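Local structure of cytochrome P450 monooxygenase (Rhodococcus sp. ECU0066, 6KBH) at residues H190-P195 / A278-A283; T238-M243 / G251-G256; R158-Y163 / D177-E182; N317-C322 / E402-L407. The protein is a self-sufficient P450 that probably passes electrons from a flavin through a two-iron, two-sulfur cluster to a heme, where monooxygenation takes place. All blocks are in the same frame, centred on the assembly; numbering follows the deposited sequence.

Contact 1. Residues H190-P195 / A278-A283. With HEM (protoporphyrin IX containing Fe), chain C.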
# COMPACT_ATOMS: atom_id res chain seq x y z
N HIS A 190 7.69 -16.32 -15.15
CA HIS A 190 6.40 -16.94 -14.84
C HIS A 190 5.26 -15.93 -14.93
O HIS A 190 4.15 -16.28 -15.37
CB HIS A 190 6.44 -17.59 -13.46
CG HIS A 190 7.07 -18.96 -13.46
ND1 HIS A 190 6.55 -20.02 -14.16
CD2 HIS A 190 8.16 -19.43 -12.82
CE1 HIS A 190 7.30 -21.09 -13.97
NE2 HIS A 190 8.29 -20.76 -13.16
N PHE A 191 5.49 -14.69 -14.50
CA PHE A 191 4.47 -13.66 -14.65
C PHE A 191 4.14 -13.41 -16.12
O PHE A 191 3.00 -13.10 -16.46
CB PHE A 191 4.92 -12.35 -13.99
CG PHE A 191 4.00 -11.19 -14.24
CD1 PHE A 191 2.84 -11.04 -13.49
CD2 PHE A 191 4.28 -10.26 -15.22
CE1 PHE A 191 1.98 -9.98 -13.72
CE2 PHE A 191 3.42 -9.20 -15.46
CZ PHE A 191 2.27 -9.06 -14.70
N LEU A 192 5.14 -13.55 -16.99
CA LEU A 192 4.95 -13.25 -18.41
C LEU A 192 4.20 -14.37 -19.12
O LEU A 192 3.58 -14.13 -20.16
CB LEU A 192 6.32 -13.01 -19.05
CG LEU A 192 7.02 -11.65 -18.93
CD1 LEU A 192 6.65 -10.73 -20.09
CD2 LEU A 192 6.80 -10.94 -17.60
N GLY A 193 4.25 -15.58 -18.58
CA GLY A 193 3.56 -16.72 -19.16
C GLY A 193 4.38 -17.59 -20.09
O GLY A 193 3.79 -18.33 -20.89
N VAL A 194 5.71 -17.54 -20.02
CA VAL A 194 6.59 -18.27 -20.92
C VAL A 194 6.69 -19.72 -20.45
O VAL A 194 6.70 -19.97 -19.23
CB VAL A 194 7.98 -17.58 -21.01
CG1 VAL A 194 8.62 -17.40 -19.64
CG2 VAL A 194 8.92 -18.31 -21.97
N PRO A 195 6.71 -20.70 -21.35
CA PRO A 195 6.84 -22.10 -20.93
C PRO A 195 8.13 -22.34 -20.15
O PRO A 195 9.17 -21.75 -20.45
CB PRO A 195 6.85 -22.88 -22.25
CG PRO A 195 6.10 -22.01 -23.20
CD PRO A 195 6.45 -20.60 -22.80
N ALA A 278 10.93 -5.99 -22.79
CA ALA A 278 10.54 -4.91 -21.90
C ALA A 278 10.05 -5.46 -20.57
O ALA A 278 10.31 -4.87 -19.51
CB ALA A 278 9.47 -4.04 -22.56
N GLY A 279 9.37 -6.61 -20.60
CA GLY A 279 8.77 -7.15 -19.39
C GLY A 279 9.78 -7.50 -18.32
O GLY A 279 9.65 -7.10 -17.16
N ILE A 280 10.82 -8.27 -18.69
CA ILE A 280 11.72 -8.80 -17.67
C ILE A 280 12.98 -7.96 -17.47
O ILE A 280 13.76 -8.26 -16.55
CB ILE A 280 12.10 -10.27 -17.98
CG1 ILE A 280 12.85 -10.38 -19.30
CG2 ILE A 280 10.86 -11.16 -17.99
CD1 ILE A 280 13.34 -11.79 -19.58
N VAL A 281 13.19 -6.92 -18.27
CA VAL A 281 14.23 -5.96 -17.90
C VAL A 281 13.67 -4.93 -16.93
O VAL A 281 14.41 -4.37 -16.11
CB VAL A 281 14.86 -5.28 -19.13
CG1 VAL A 281 15.29 -6.33 -20.15
CG2 VAL A 281 13.91 -4.27 -19.75
N ALA A 282 12.36 -4.67 -16.99
CA ALA A 282 11.73 -3.80 -16.00
C ALA A 282 11.60 -4.48 -14.65
O ALA A 282 11.37 -3.80 -13.65
CB ALA A 282 10.36 -3.35 -16.50
N ALA A 283 11.76 -5.81 -14.61
CA ALA A 283 11.42 -6.60 -13.44
C ALA A 283 12.61 -7.19 -12.71
O ALA A 283 12.51 -7.45 -11.51
CB ALA A 283 10.49 -7.75 -13.84
CHA HEM C . 7.95 1.94 -14.94
CHB HEM C . 10.64 1.47 -10.70
CHC HEM C . 9.62 -3.72 -10.55
CHD HEM C . 6.95 -3.22 -14.75
C1A HEM C . 8.76 2.01 -13.72
C2A HEM C . 9.24 3.37 -13.46
C3A HEM C . 9.98 3.24 -12.29
C4A HEM C . 9.89 1.80 -11.94
CMA HEM C . 10.70 4.33 -11.55
CAA HEM C . 8.98 4.62 -14.24
CBA HEM C . 7.99 5.56 -13.61
CGA HEM C . 7.48 6.72 -14.39
O1A HEM C . 8.23 6.93 -15.38
O2A HEM C . 6.44 7.17 -13.84
C1B HEM C . 10.64 0.05 -10.24
C2B HEM C . 11.35 -0.48 -8.99
C3B HEM C . 11.02 -2.10 -8.95
C4B HEM C . 10.17 -2.37 -10.17
CMB HEM C . 12.16 0.31 -8.02
CAB HEM C . 11.47 -3.10 -7.94
CBB HEM C . 11.23 -2.81 -6.50
C1C HEM C . 8.80 -3.74 -11.79
C2C HEM C . 8.34 -5.08 -12.05
C3C HEM C . 7.60 -4.97 -13.20
C4C HEM C . 7.69 -3.55 -13.53
CMC HEM C . 8.60 -6.31 -11.24
CAC HEM C . 6.88 -6.07 -13.91
CBC HEM C . 7.38 -6.61 -15.20
C1D HEM C . 7.10 -1.78 -15.00
C2D HEM C . 6.38 -1.34 -16.24
C3D HEM C . 6.69 0.28 -16.30
C4D HEM C . 7.54 0.53 -15.09
CMD HEM C . 5.58 -2.19 -17.16
CAD HEM C . 6.21 1.25 -17.32
CBD HEM C . 4.79 1.70 -17.17
CGD HEM C . 4.40 2.95 -17.87
O1D HEM C . 5.44 3.57 -18.17
O2D HEM C . 3.15 3.03 -17.96
NA HEM C . 9.15 1.02 -12.81
NB HEM C . 9.88 -1.06 -10.92
NC HEM C . 8.40 -2.78 -12.70
ND HEM C . 7.82 -0.70 -14.18
FE HEM C . 9.00 -0.92 -12.60
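The end of the E helix meets helix 269-281 beside the heme, with Leu192 on the first and Gly279 and Ile280 on the second. Leu192 touches with its branch point and one methyl: CG lies 4.0 Å and CD2 4.1 Å from CG2 of Ile280, and the two side chains cross obliquely. The torsion of Ile280 (chi1 62°) sets its CG1 between backbone N and carbonyl carbon, so that the shorter branch, CG2, meets the leucine. The other methyl, Leu192 CD1, reaches CA of Gly279 at 4.2 Å, an approach to bare backbone. Around Ala282 and Ala283 the helix departs from regular geometry, consistent with the P450 kink above the distal heme face, and hydroxyl OG1 of Thr286 bonds the carbonyl O of Ala282, while Thr287 does the same for Ala283. These alanines lie against the porphyrin: Ala283 CB is 3.5 Å from heme CMC and 3.6 Å from vinyl carbon CBC, whereas Ala282 CB is 3.8 Å from the meso carbon CHD. Beyond Leu192 the E helix stops at Gly193, whose positive phi (95°) turns the chain away from the heme.

Contact 2. Residues T238-M243 / G251-G256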
# COMPACT_ATOMS: atom_id res chain seq x y z
N THR A 238 10.66 -16.62 -31.35
CA THR A 238 10.08 -17.95 -31.47
C THR A 238 9.13 -18.24 -30.32
O THR A 238 8.05 -18.81 -30.52
CB THR A 238 11.19 -19.00 -31.51
OG1 THR A 238 11.63 -19.28 -30.18
CG2 THR A 238 12.36 -18.51 -32.34
N VAL A 239 9.52 -17.86 -29.10
CA VAL A 239 8.69 -18.11 -27.93
C VAL A 239 7.32 -17.46 -28.10
O VAL A 239 6.29 -18.07 -27.79
CB VAL A 239 9.40 -17.61 -26.66
CG1 VAL A 239 8.48 -17.73 -25.46
CG2 VAL A 239 10.67 -18.39 -26.42
N LEU A 240 7.28 -16.23 -28.61
CA LEU A 240 6.00 -15.56 -28.84
C LEU A 240 5.19 -16.29 -29.92
O LEU A 240 3.97 -16.40 -29.80
CB LEU A 240 6.22 -14.10 -29.24
CG LEU A 240 4.91 -13.31 -29.37
CD1 LEU A 240 4.15 -13.32 -28.05
CD2 LEU A 240 5.16 -11.89 -29.83
N ASP A 241 5.86 -16.76 -30.97
CA ASP A 241 5.15 -17.53 -32.00
C ASP A 241 4.62 -18.84 -31.44
O ASP A 241 3.54 -19.29 -31.83
CB ASP A 241 6.07 -17.79 -33.19
CG ASP A 241 6.26 -16.57 -34.07
OD1 ASP A 241 5.50 -15.59 -33.90
OD2 ASP A 241 7.16 -16.59 -34.94
N LYS A 242 5.36 -19.47 -30.52
CA LYS A 242 4.91 -20.73 -29.94
C LYS A 242 3.65 -20.53 -29.10
O LYS A 242 2.66 -21.24 -29.28
CB LYS A 242 6.02 -21.35 -29.10
CG LYS A 242 5.57 -22.59 -28.34
CD LYS A 242 6.54 -22.97 -27.24
CE LYS A 242 7.68 -23.81 -27.77
NZ LYS A 242 8.49 -24.40 -26.67
N MET A 243 3.67 -19.56 -28.18
CA MET A 243 2.51 -19.25 -27.36
C MET A 243 1.48 -18.41 -28.10
O MET A 243 0.45 -18.06 -27.51
CB MET A 243 2.94 -18.53 -26.08
CG MET A 243 3.71 -17.24 -26.33
SD MET A 243 4.08 -16.31 -24.82
CE MET A 243 5.24 -17.41 -24.03
N GLY A 251 -0.48 -15.68 -17.64
CA GLY A 251 0.70 -14.91 -17.99
C GLY A 251 0.36 -13.57 -18.62
O GLY A 251 -0.74 -13.39 -19.16
N TRP A 252 1.31 -12.63 -18.57
CA TRP A 252 1.08 -11.32 -19.16
C TRP A 252 1.06 -11.40 -20.68
O TRP A 252 0.20 -10.78 -21.33
CB TRP A 252 2.15 -10.33 -18.68
CG TRP A 252 1.84 -8.88 -18.95
CD1 TRP A 252 0.69 -8.21 -18.63
CD2 TRP A 252 2.70 -7.92 -19.57
NE1 TRP A 252 0.78 -6.90 -19.03
CE2 TRP A 252 2.01 -6.69 -19.60
CE3 TRP A 252 4.00 -7.98 -20.10
CZ2 TRP A 252 2.56 -5.54 -20.15
CZ3 TRP A 252 4.54 -6.82 -20.64
CH2 TRP A 252 3.82 -5.62 -20.66
N MET A 253 1.98 -12.17 -21.27
CA MET A 253 2.04 -12.27 -22.73
C MET A 253 0.79 -12.93 -23.32
O MET A 253 0.26 -12.38 -24.30
CB MET A 253 3.31 -13.01 -23.14
CG MET A 253 4.59 -12.30 -22.73
SD MET A 253 4.59 -10.59 -23.27
CE MET A 253 4.49 -10.80 -25.04
N PRO A 254 0.30 -14.07 -22.82
CA PRO A 254 -0.98 -14.58 -23.36
C PRO A 254 -2.13 -13.61 -23.16
O PRO A 254 -2.98 -13.47 -24.05
CB PRO A 254 -1.18 -15.89 -22.59
CG PRO A 254 -0.33 -15.77 -21.38
CD PRO A 254 0.86 -14.99 -21.82
N PHE A 255 -2.18 -12.94 -22.01
CA PHE A 255 -3.12 -11.84 -21.84
C PHE A 255 -2.92 -10.78 -22.92
O PHE A 255 -3.90 -10.21 -23.42
CB PHE A 255 -2.96 -11.25 -20.43
CG PHE A 255 -3.94 -10.15 -20.08
CD1 PHE A 255 -3.93 -8.92 -20.71
CD2 PHE A 255 -4.87 -10.36 -19.06
CE1 PHE A 255 -4.82 -7.93 -20.36
CE2 PHE A 255 -5.76 -9.36 -18.71
CZ PHE A 255 -5.74 -8.15 -19.36
N GLY A 256 -1.67 -10.51 -23.30
CA GLY A 256 -1.42 -9.55 -24.35
C GLY A 256 -1.91 -10.01 -25.71
O GLY A 256 -2.25 -9.18 -26.57
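Met253 is met by Leu240 of the G helix and by Met243 at that helix's end, at different points along its length. Its terminal methyl CE lies 3.9 Å from CD1 of Leu240, the two side chains crossing at about a right angle, while its root, CB, is 3.8 Å from SD of Met243. Bends at both chi2 (-52°) and chi3 (-61°) fold Met253 back on itself, which lets one residue offer its two ends to two partners. Met243 approaches obliquely, CG held between its backbone N and carbonyl carbon. Around this first shell stand Met276 of helix 269-281, touched by both Leu240 and Met253, and Pro195, packed on Met243. Farther out, the start of helix 252-262 is placed by Trp252, whose NE1 bonds the carbonyl O of Leu140; Gly251 is at its N-cap, and the Gly251 O accepts from Phe255 N at 3.2 Å. On the G-helix side, Lys242 NZ forms a salt bridge with Asp198. The G and H helices are thus joined across the loop between them by 137 Å² of buried surface. Only methyl, methylene and thioether groups meet, so the join depends on shape and dispersion and sets no polar direction.

Contact 3. Residues R158-Y163 / D177-E182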
# COMPACT_ATOMS: atom_id res chain seq x y z
N ARG A 158 7.23 -20.88 -3.87
CA ARG A 158 7.98 -22.06 -4.29
C ARG A 158 9.40 -21.69 -4.68
O ARG A 158 10.37 -22.30 -4.21
CB ARG A 158 7.26 -22.75 -5.45
CG ARG A 158 7.97 -24.00 -5.97
CD ARG A 158 7.21 -24.63 -7.13
NE ARG A 158 7.33 -23.86 -8.37
CZ ARG A 158 8.34 -23.95 -9.22
NH1 ARG A 158 9.34 -24.80 -8.98
NH2 ARG A 158 8.37 -23.21 -10.32
N LEU A 159 9.55 -20.67 -5.53
CA LEU A 159 10.87 -20.30 -6.04
C LEU A 159 11.74 -19.68 -4.95
O LEU A 159 12.95 -19.90 -4.93
CB LEU A 159 10.73 -19.35 -7.22
CG LEU A 159 10.14 -19.97 -8.49
CD1 LEU A 159 9.84 -18.89 -9.52
CD2 LEU A 159 11.08 -21.01 -9.06
N THR A 160 11.13 -18.90 -4.05
CA THR A 160 11.91 -18.31 -2.97
C THR A 160 12.53 -19.37 -2.08
O THR A 160 13.65 -19.19 -1.57
CB THR A 160 11.04 -17.36 -2.14
OG1 THR A 160 10.55 -16.30 -2.98
CG2 THR A 160 11.83 -16.75 -1.00
N ARG A 161 11.86 -20.51 -1.90
CA ARG A 161 12.38 -21.56 -1.03
C ARG A 161 13.31 -22.53 -1.76
O ARG A 161 14.32 -22.95 -1.20
CB ARG A 161 11.25 -22.33 -0.37
CG ARG A 161 11.66 -23.73 0.06
CD ARG A 161 10.71 -24.24 1.11
NE ARG A 161 10.29 -23.13 1.96
CZ ARG A 161 9.15 -23.10 2.64
NH1 ARG A 161 8.31 -24.12 2.56
NH2 ARG A 161 8.83 -22.05 3.38
N GLU A 162 12.98 -22.88 -3.01
CA GLU A 162 13.86 -23.71 -3.82
C GLU A 162 15.30 -23.23 -3.77
O GLU A 162 16.24 -24.03 -3.86
CB GLU A 162 13.38 -23.75 -5.27
CG GLU A 162 12.15 -24.61 -5.51
CD GLU A 162 11.88 -24.81 -6.99
OE1 GLU A 162 12.65 -24.26 -7.81
OE2 GLU A 162 10.91 -25.50 -7.33
N TYR A 163 15.50 -21.92 -3.63
CA TYR A 163 16.84 -21.34 -3.59
C TYR A 163 17.42 -21.32 -2.17
O TYR A 163 18.58 -21.69 -1.98
CB TYR A 163 16.81 -19.92 -4.16
CG TYR A 163 16.96 -19.87 -5.67
CD1 TYR A 163 18.21 -20.04 -6.26
CD2 TYR A 163 15.86 -19.68 -6.50
CE1 TYR A 163 18.36 -20.00 -7.64
CE2 TYR A 163 16.00 -19.63 -7.87
CZ TYR A 163 17.25 -19.80 -8.44
OH TYR A 163 17.39 -19.76 -9.80
N ASP A 177 24.04 -13.24 -5.12
CA ASP A 177 24.31 -14.13 -6.24
C ASP A 177 23.51 -15.42 -6.14
O ASP A 177 23.00 -15.92 -7.15
CB ASP A 177 25.80 -14.45 -6.32
CG ASP A 177 26.58 -13.36 -7.03
OD1 ASP A 177 26.02 -12.71 -7.93
OD2 ASP A 177 27.77 -13.17 -6.68
N GLU A 178 23.39 -15.98 -4.94
CA GLU A 178 22.74 -17.28 -4.80
C GLU A 178 21.23 -17.18 -4.63
O GLU A 178 20.51 -18.12 -4.99
CB GLU A 178 23.34 -18.05 -3.63
CG GLU A 178 24.87 -18.16 -3.66
CD GLU A 178 25.40 -18.80 -4.94
OE1 GLU A 178 24.71 -19.68 -5.51
OE2 GLU A 178 26.51 -18.43 -5.37
N MET A 179 20.72 -16.08 -4.08
CA MET A 179 19.27 -15.93 -3.91
C MET A 179 18.69 -14.75 -4.67
O MET A 179 17.84 -14.95 -5.55
CB MET A 179 18.94 -15.82 -2.42
CG MET A 179 17.46 -15.66 -2.14
SD MET A 179 17.13 -15.34 -0.40
CE MET A 179 15.36 -15.12 -0.46
N LEU A 180 19.12 -13.52 -4.38
CA LEU A 180 18.32 -12.35 -4.76
C LEU A 180 18.53 -11.92 -6.20
O LEU A 180 17.66 -11.24 -6.75
CB LEU A 180 18.60 -11.15 -3.85
CG LEU A 180 18.24 -11.15 -2.36
CD1 LEU A 180 16.77 -11.50 -2.17
CD2 LEU A 180 19.11 -12.06 -1.56
N TRP A 181 19.65 -12.28 -6.82
CA TRP A 181 19.82 -11.93 -8.23
C TRP A 181 18.96 -12.80 -9.13
O TRP A 181 18.51 -12.34 -10.19
CB TRP A 181 21.29 -12.06 -8.63
CG TRP A 181 21.52 -11.73 -10.05
CD1 TRP A 181 21.76 -12.61 -11.06
CD2 TRP A 181 21.50 -10.43 -10.64
NE1 TRP A 181 21.91 -11.94 -12.24
CE2 TRP A 181 21.76 -10.60 -12.01
CE3 TRP A 181 21.30 -9.14 -10.13
CZ2 TRP A 181 21.82 -9.52 -12.89
CZ3 TRP A 181 21.37 -8.07 -11.01
CH2 TRP A 181 21.62 -8.27 -12.37
N GLU A 182 18.69 -14.04 -8.72
CA GLU A 182 18.04 -15.02 -9.58
C GLU A 182 16.52 -14.99 -9.47
O GLU A 182 15.83 -14.94 -10.49
CB GLU A 182 18.56 -16.42 -9.24
CG GLU A 182 20.05 -16.62 -9.47
CD GLU A 182 20.43 -16.65 -10.94
OE1 GLU A 182 19.53 -16.66 -11.80
OE2 GLU A 182 21.64 -16.67 -11.24
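Tyr163 and Glu182 both turn CG away from their own carbonyl carbons (chi1 -86° and -62°), and a second bend in Glu182 folds its chain beside the phenol. The side chains cross at about a right angle, yet ring and carboxylate planes are only 9° apart. Contact is made by methylene: Glu182 CB stands 3.6 Å from Tyr163 OH and 3.7 Å from CZ. The carboxylate itself is engaged elsewhere, OE1 forming a salt bridge with Arg203. At the other end of the ring, CD1 of Tyr163 lies 3.3 Å from the carbonyl O of Glu178, which comes in obliquely. Arg166 adds a cation-pi contact to the same ring. Replacing Tyr163 by alanine is likely to open a gap beside Glu182 CB and the carbonyl of Glu178, and to leave Arg166 without its aromatic partner. A turn earlier, Thr160 CG2 meets CE of Met179 at 3.9 Å, the extended methionine reaching across; Thr160 OG1 bonds the carbonyl O of Val156. Residues 177-180 form a wider pi-type turn. Thr160 also packs on Phe406 of the L helix, as does Leu180, placing the short helix ahead of E against L together with the D helix, a member of the D-E-I-L helix bundle of the P450 fold.

Contact 4. Residues N317-C322 / E402-L407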
# COMPACT_ATOMS: atom_id res chain seq x y z
N ASN A 317 4.62 -2.88 5.53
CA ASN A 317 5.11 -1.51 5.64
C ASN A 317 6.63 -1.46 5.76
O ASN A 317 7.25 -0.47 5.35
CB ASN A 317 4.47 -0.80 6.83
CG ASN A 317 4.60 0.72 6.74
OD1 ASN A 317 4.53 1.29 5.65
ND2 ASN A 317 4.82 1.37 7.87
N ALA A 318 7.24 -2.50 6.33
CA ALA A 318 8.69 -2.55 6.42
C ALA A 318 9.33 -2.41 5.04
O ALA A 318 10.19 -1.55 4.82
CB ALA A 318 9.15 -3.86 7.08
N VAL A 319 8.89 -3.25 4.09
CA VAL A 319 9.46 -3.19 2.75
C VAL A 319 9.13 -1.87 2.07
O VAL A 319 9.83 -1.48 1.13
CB VAL A 319 8.97 -4.39 1.91
CG1 VAL A 319 9.07 -5.68 2.72
CG2 VAL A 319 7.56 -4.17 1.41
N GLU A 320 8.11 -1.15 2.54
CA GLU A 320 7.83 0.17 2.00
C GLU A 320 8.82 1.21 2.54
O GLU A 320 9.26 2.10 1.80
CB GLU A 320 6.39 0.59 2.32
CG GLU A 320 5.34 -0.22 1.58
CD GLU A 320 5.32 0.08 0.09
OE1 GLU A 320 5.33 1.27 -0.28
OE2 GLU A 320 5.30 -0.88 -0.70
N GLU A 321 9.17 1.11 3.83
CA GLU A 321 10.16 2.03 4.38
C GLU A 321 11.53 1.79 3.76
O GLU A 321 12.30 2.73 3.54
CB GLU A 321 10.22 1.89 5.90
CG GLU A 321 11.22 2.82 6.59
CD GLU A 321 10.82 4.29 6.57
OE1 GLU A 321 9.82 4.64 5.91
OE2 GLU A 321 11.50 5.10 7.23
N CYS A 322 11.86 0.52 3.48
CA CYS A 322 13.11 0.23 2.78
C CYS A 322 13.11 0.83 1.38
O CYS A 322 14.11 1.42 0.95
CB CYS A 322 13.32 -1.28 2.71
SG CYS A 322 13.64 -2.07 4.30
N GLU A 402 6.87 -9.76 -3.97
CA GLU A 402 8.14 -10.48 -4.06
C GLU A 402 9.04 -10.18 -2.87
O GLU A 402 9.60 -11.09 -2.24
CB GLU A 402 8.83 -10.09 -5.35
CG GLU A 402 9.45 -11.20 -6.10
CD GLU A 402 9.76 -10.79 -7.50
OE1 GLU A 402 9.19 -9.78 -7.97
OE2 GLU A 402 10.60 -11.44 -8.12
N ILE A 403 9.20 -8.89 -2.55
CA ILE A 403 10.04 -8.51 -1.42
C ILE A 403 9.45 -9.05 -0.12
O ILE A 403 10.17 -9.60 0.72
CB ILE A 403 10.20 -6.98 -1.36
CG1 ILE A 403 10.85 -6.45 -2.63
CG2 ILE A 403 11.03 -6.59 -0.16
CD1 ILE A 403 12.27 -6.90 -2.80
N GLN A 404 8.14 -8.89 0.05
CA GLN A 404 7.49 -9.31 1.29
C GLN A 404 7.73 -10.78 1.62
O GLN A 404 7.93 -11.13 2.78
CB GLN A 404 5.99 -9.04 1.20
CG GLN A 404 5.56 -7.73 1.80
CD GLN A 404 4.18 -7.36 1.34
OE1 GLN A 404 4.00 -6.91 0.22
NE2 GLN A 404 3.18 -7.60 2.18
N ILE A 405 7.70 -11.65 0.61
CA ILE A 405 7.91 -13.07 0.85
C ILE A 405 9.39 -13.40 1.02
O ILE A 405 9.75 -14.24 1.86
CB ILE A 405 7.25 -13.92 -0.25
CG1 ILE A 405 5.86 -13.41 -0.56
CG2 ILE A 405 7.10 -15.34 0.22
CD1 ILE A 405 5.39 -13.74 -1.94
N PHE A 406 10.25 -12.81 0.19
CA PHE A 406 11.67 -12.91 0.44
C PHE A 406 11.98 -12.62 1.90
O PHE A 406 12.66 -13.39 2.58
CB PHE A 406 12.46 -11.93 -0.44
CG PHE A 406 12.37 -12.16 -1.92
CD1 PHE A 406 11.94 -13.37 -2.43
CD2 PHE A 406 12.77 -11.17 -2.81
CE1 PHE A 406 11.88 -13.58 -3.79
CE2 PHE A 406 12.71 -11.37 -4.18
CZ PHE A 406 12.26 -12.58 -4.67
N LEU A 407 11.46 -11.49 2.38
CA LEU A 407 11.70 -11.05 3.74
C LEU A 407 10.81 -11.75 4.76
O LEU A 407 10.97 -11.49 5.96
CB LEU A 407 11.50 -9.53 3.83
CG LEU A 407 11.95 -8.85 5.13
CD1 LEU A 407 13.43 -9.10 5.39
CD2 LEU A 407 11.63 -7.36 5.11
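Carboxylate oxygen OE2 of Glu321 is gripped by three groups, Arg324 NH2, Arg377 NE and the backbone N of Asp374, on the same K helix whose Val319 packs against Ile403, Gln404 and Leu407 of the L helix. Glu321 and Arg324 spell the ExxR motif of P450 enzymes, and Arg377 probably completes the Glu-Arg-Arg triad, as in other members of the family. The preceding Glu320 links the two helices directly, OE2 in a salt bridge with Arg400 of helix 396-413 and OE1 bonded to His383. The hydrophobic contact is centred on Val319. Its CG1, set anti to the carbonyl carbon (chi1 -45°), lies 3.6 Å from CG2 of Ile403 and 3.9 Å from CD2 of Leu407. Val319 runs counter to both of these side chains, whereas it crosses Gln404 at about a right angle, CG2 coming to 4.1 Å from Gln404 CG. The three partners are neighbours on one helix face: the backbone bond from Leu407 N to Ile403 O, 2.8 Å long, marks the turn that separates them. The short helical axes approach to 9.6 Å at 112°, so the contact is confined to the crossing point, where Val319 CA and Gln404 CA are 6.6 Å apart. Ile403 points its CB at the K helix but turns its longer branch elsewhere, and its side chain is about 5 Å from the heme at the nearest atoms. The chemistry divides by residue: aliphatic carbons, including the Gln404 methylene, meet at the crossing, while the buried glutamates beside it are offset by arginines, which probably keeps them ionised.

How the contacts relate
Following the chain, contact 3 closes first, bringing the D helix against the short helix that precedes E. Contact 1 then opens on the E helix and closes only at helix 269-281; the G and H helices, joined by contact 2, fall wholly within that span. Contact 4 comes last, tying the K helix to the L helix, and none of the spans cross. In space, contacts 1 and 2 are stitched by probable backbone hydrogen bonds, Trp252 N to Phe191 O at 2.7 Å among them. Leu159 packs on His190 between contacts 3 and 1, and Phe406 meets Thr160 and Leu180 between contacts 4 and 3, so all four form a chain of packing through the P450 domain.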